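Local coordinates for metallopeptidase family protein (Thermus thermophilus, PDB 2EJQ), which is of unknown function but binds metal ions and is probably a zincin-like metal-dependent peptidase, at residues A[49-54]-A[64-69]. The protein carries 1 engineered substitution. Sequence-based numbering, arbitrary orientation.
Sequences YLDPGP and LGRHIA
Leu50 and His67 form the last hydrogen-bonded pair where antiparallel strands 47-50 and 67-71 of the zincin-like domain's small mixed sheet begin to part. Leu50 N donates to His67 O in a short, nearly straight bond (2.6 Å, 176°), whereas the return bond from His67 N to Leu50 O is weak at 3.4 Å. On the face carrying Leu50 and His67, Leu50 CD1 packs against His67 CB (3.7 Å) and, more loosely, Ala69 CB. The imidazole turns back along its own chain, NE2 donating nearly in the ring plane to Leu64 O.

On the face that carries Tyr49 and Ile68, Tyr49 CG lies anti to the backbone N (chi1 -179°), which sends the ring along the sheet to Arg66. Extended from CG to NE, Arg66 donates a hydrogen bond from NH1 to Tyr49 OH (2.8 Å), the hydroxyl lying in the guanidinium plane. In the loop beyond the strand, Pro52, a compact apolar ring, sets CD over one guanidinium face and packs on Gly65 O and Arg66 CG. Asp51 OD1 lies 3.6 Å from Arg66 NH1, well out of that plane, so this salt bridge rests on charge alone; a water joins OD1 to Arg66 NH2. OD1 also accepts from Gly53 N, closing an Asx turn; at Gly53's positive phi a side chain would jam against the preceding carbonyl O. A phenylalanine in place of Tyr49 would probably leave Arg66 NH1 without this in-plane acceptor and His100 without its hydroxyl partner.

Tyr49 OH bonds to His100 ND1 on helix 85-105, which carries a probable HExxH motif; Ser103 OG hydrogen-bonds to Asp51 OD2 and Arg66 NH1, and Glu62 salt-bridges Arg66 NH2. Strand 27-31 flanks 67-71 on its other edge.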
ATOM      1  N   TYR A  49       3.622   0.920   3.122  1.00 46.02           N
ATOM      2  CA  TYR A  49       4.476  -0.199   2.793  1.00 44.43           C
ATOM      3  C   TYR A  49       4.743  -0.961   4.080  1.00 45.11           C
ATOM      4  O   TYR A  49       5.104  -0.371   5.099  1.00 46.25           O
ATOM      5  CB  TYR A  49       5.785   0.306   2.205  1.00 44.92           C
ATOM      6  CG  TYR A  49       6.746  -0.796   1.813  1.00 47.01           C
ATOM      7  CD1 TYR A  49       6.417  -1.709   0.808  1.00 37.39           C
ATOM      8  CD2 TYR A  49       7.992  -0.913   2.428  1.00 42.39           C
ATOM      9  CE1 TYR A  49       7.302  -2.706   0.424  1.00 45.32           C
ATOM     10  CE2 TYR A  49       8.887  -1.909   2.048  1.00 43.97           C
ATOM     11  CZ  TYR A  49       8.535  -2.800   1.044  1.00 48.14           C
ATOM     12  OH  TYR A  49       9.427  -3.768   0.654  1.00 47.71           O
ATOM     13  N   LEU A  50       4.548  -2.273   4.044  1.00 47.52           N
ATOM     14  CA  LEU A  50       4.784  -3.101   5.221  1.00 47.99           C
ATOM     15  C   LEU A  50       6.194  -3.705   5.091  1.00 46.92           C
ATOM     16  O   LEU A  50       6.436  -4.628   4.307  1.00 41.73           O
ATOM     17  CB  LEU A  50       3.702  -4.179   5.301  1.00 48.68           C
ATOM     18  CG  LEU A  50       2.254  -3.674   5.184  1.00 53.93           C
ATOM     19  CD1 LEU A  50       1.319  -4.865   5.309  1.00 56.01           C
ATOM     20  CD2 LEU A  50       1.929  -2.628   6.271  1.00 48.62           C
ATOM     21  N   ASP A  51       7.126  -3.156   5.860  1.00 49.78           N
ATOM     22  CA  ASP A  51       8.520  -3.582   5.799  1.00 50.94           C
ATOM     23  C   ASP A  51       8.932  -4.515   6.941  1.00 50.51           C
ATOM     24  O   ASP A  51       8.858  -4.143   8.117  1.00 49.71           O
ATOM     25  CB  ASP A  51       9.419  -2.342   5.805  1.00 53.01           C
ATOM     26  CG  ASP A  51      10.860  -2.652   5.440  1.00 65.00           C
ATOM     27  OD1 ASP A  51      11.321  -3.787   5.694  1.00 63.96           O
ATOM     28  OD2 ASP A  51      11.538  -1.745   4.909  1.00 65.61           O
ATOM     29  N   PRO A  52       9.383  -5.739   6.604  1.00 47.57           N
ATOM     30  CA  PRO A  52       9.814  -6.720   7.607  1.00 52.10           C
ATOM     31  C   PRO A  52      10.791  -6.067   8.591  1.00 54.01           C
ATOM     32  O   PRO A  52      10.730  -6.297   9.797  1.00 54.15           O
ATOM     33  CB  PRO A  52      10.480  -7.807   6.763  1.00 53.07           C
ATOM     34  CG  PRO A  52       9.700  -7.770   5.492  1.00 56.34           C
ATOM     35  CD  PRO A  52       9.537  -6.282   5.240  1.00 50.62           C
ATOM     36  N   GLY A  53      11.692  -5.245   8.064  1.00 52.35           N
ATOM     37  CA  GLY A  53      12.643  -4.563   8.915  1.00 55.97           C
ATOM     38  C   GLY A  53      13.900  -5.349   9.232  1.00 61.76           C
ATOM     39  O   GLY A  53      14.139  -6.417   8.664  1.00 58.73           O
ATOM     40  N   PRO A  54      14.731  -4.835  10.149  1.00 62.74           N
ATOM     41  CA  PRO A  54      15.975  -5.509  10.531  1.00 65.12           C
ATOM     42  C   PRO A  54      15.715  -6.819  11.282  1.00 64.76           C
ATOM     43  O   PRO A  54      14.686  -6.976  11.947  1.00 66.43           O
ATOM     44  CB  PRO A  54      16.707  -4.444  11.356  1.00 65.81           C
ATOM     45  CG  PRO A  54      15.584  -3.640  11.974  1.00 66.89           C
ATOM     46  CD  PRO A  54      14.565  -3.549  10.855  1.00 66.40           C
ATOM     47  N   LEU A  64       7.848 -13.013   6.465  1.00 49.75           N
ATOM     48  CA  LEU A  64       6.584 -12.276   6.565  1.00 50.86           C
ATOM     49  C   LEU A  64       6.259 -11.676   5.203  1.00 48.00           C
ATOM     50  O   LEU A  64       5.098 -11.431   4.883  1.00 50.57           O
ATOM     51  CB  LEU A  64       6.691 -11.145   7.593  1.00 50.92           C
ATOM     52  CG  LEU A  64       6.758 -11.547   9.064  1.00 48.57           C
ATOM     53  CD1 LEU A  64       6.879 -10.311   9.941  1.00 47.71           C
ATOM     54  CD2 LEU A  64       5.514 -12.328   9.421  1.00 48.11           C
ATOM     55  N   GLY A  65       7.297 -11.454   4.403  1.00 46.24           N
ATOM     56  CA  GLY A  65       7.104 -10.887   3.082  1.00 52.64           C
ATOM     57  C   GLY A  65       6.990  -9.377   3.122  1.00 55.12           C
ATOM     58  O   GLY A  65       6.948  -8.768   4.191  1.00 50.85           O
ATOM     59  N   ARG A  66       6.959  -8.771   1.942  1.00 54.72           N
ATOM     60  CA  ARG A  66       6.834  -7.329   1.825  1.00 51.48           C
ATOM     61  C   ARG A  66       5.501  -7.047   1.156  1.00 51.37           C
ATOM     62  O   ARG A  66       5.149  -7.666   0.145  1.00 50.14           O
ATOM     63  CB  ARG A  66       8.000  -6.776   1.015  1.00 47.11           C
ATOM     64  CG  ARG A  66       9.300  -6.856   1.790  1.00 50.41           C
ATOM     65  CD  ARG A  66      10.502  -6.770   0.883  1.00 49.90           C
ATOM     66  NE  ARG A  66      11.742  -6.791   1.645  1.00 46.87           N
ATOM     67  CZ  ARG A  66      12.259  -5.739   2.273  1.00 52.72           C
ATOM     68  NH1 ARG A  66      11.650  -4.561   2.232  1.00 52.96           N
ATOM     69  NH2 ARG A  66      13.393  -5.870   2.952  1.00 52.57           N
ATOM     70  N   HIS A  67       4.757  -6.112   1.732  1.00 52.64           N
ATOM     71  CA  HIS A  67       3.431  -5.788   1.232  1.00 52.42           C
ATOM     72  C   HIS A  67       3.119  -4.307   1.165  1.00 49.14           C
ATOM     73  O   HIS A  67       3.702  -3.492   1.880  1.00 48.78           O
ATOM     74  CB  HIS A  67       2.369  -6.426   2.146  1.00 50.94           C
ATOM     75  CG  HIS A  67       2.668  -7.843   2.521  1.00 55.33           C
ATOM     76  ND1 HIS A  67       2.360  -8.905   1.693  1.00 49.71           N
ATOM     77  CD2 HIS A  67       3.301  -8.366   3.591  1.00 55.67           C
ATOM     78  CE1 HIS A  67       2.796 -10.022   2.245  1.00 54.85           C
ATOM     79  NE2 HIS A  67       3.373  -9.729   3.395  1.00 58.15           N
ATOM     80  N   ILE A  68       2.168  -3.985   0.296  1.00 48.29           N
ATOM     81  CA  ILE A  68       1.648  -2.637   0.180  1.00 47.26           C
ATOM     82  C   ILE A  68       0.228  -2.807   0.758  1.00 42.10           C
ATOM     83  O   ILE A  68      -0.494  -3.731   0.376  1.00 44.61           O
ATOM     84  CB  ILE A  68       1.536  -2.176  -1.288  1.00 42.62           C
ATOM     85  CG1 ILE A  68       2.944  -2.028  -1.880  1.00 41.11           C
ATOM     86  CG2 ILE A  68       0.737  -0.859  -1.354  1.00 40.03           C
ATOM     87  CD1 ILE A  68       2.967  -1.642  -3.357  1.00 33.53           C
ATOM     88  N   ALA A  69      -0.160  -1.965   1.702  1.00 40.51           N
ATOM     89  CA  ALA A  69      -1.502  -2.056   2.262  1.00 33.18           C
ATOM     90  C   ALA A  69      -2.301  -0.834   1.831  1.00 41.06           C
ATOM     91  O   ALA A  69      -1.764   0.272   1.778  1.00 39.99           O
ATOM     92  CB  ALA A  69      -1.432  -2.121   3.777  1.00 37.43           C
TER
HETATM   93  O   HOH W   1      14.061  -3.955   4.972  1.00 48.70           O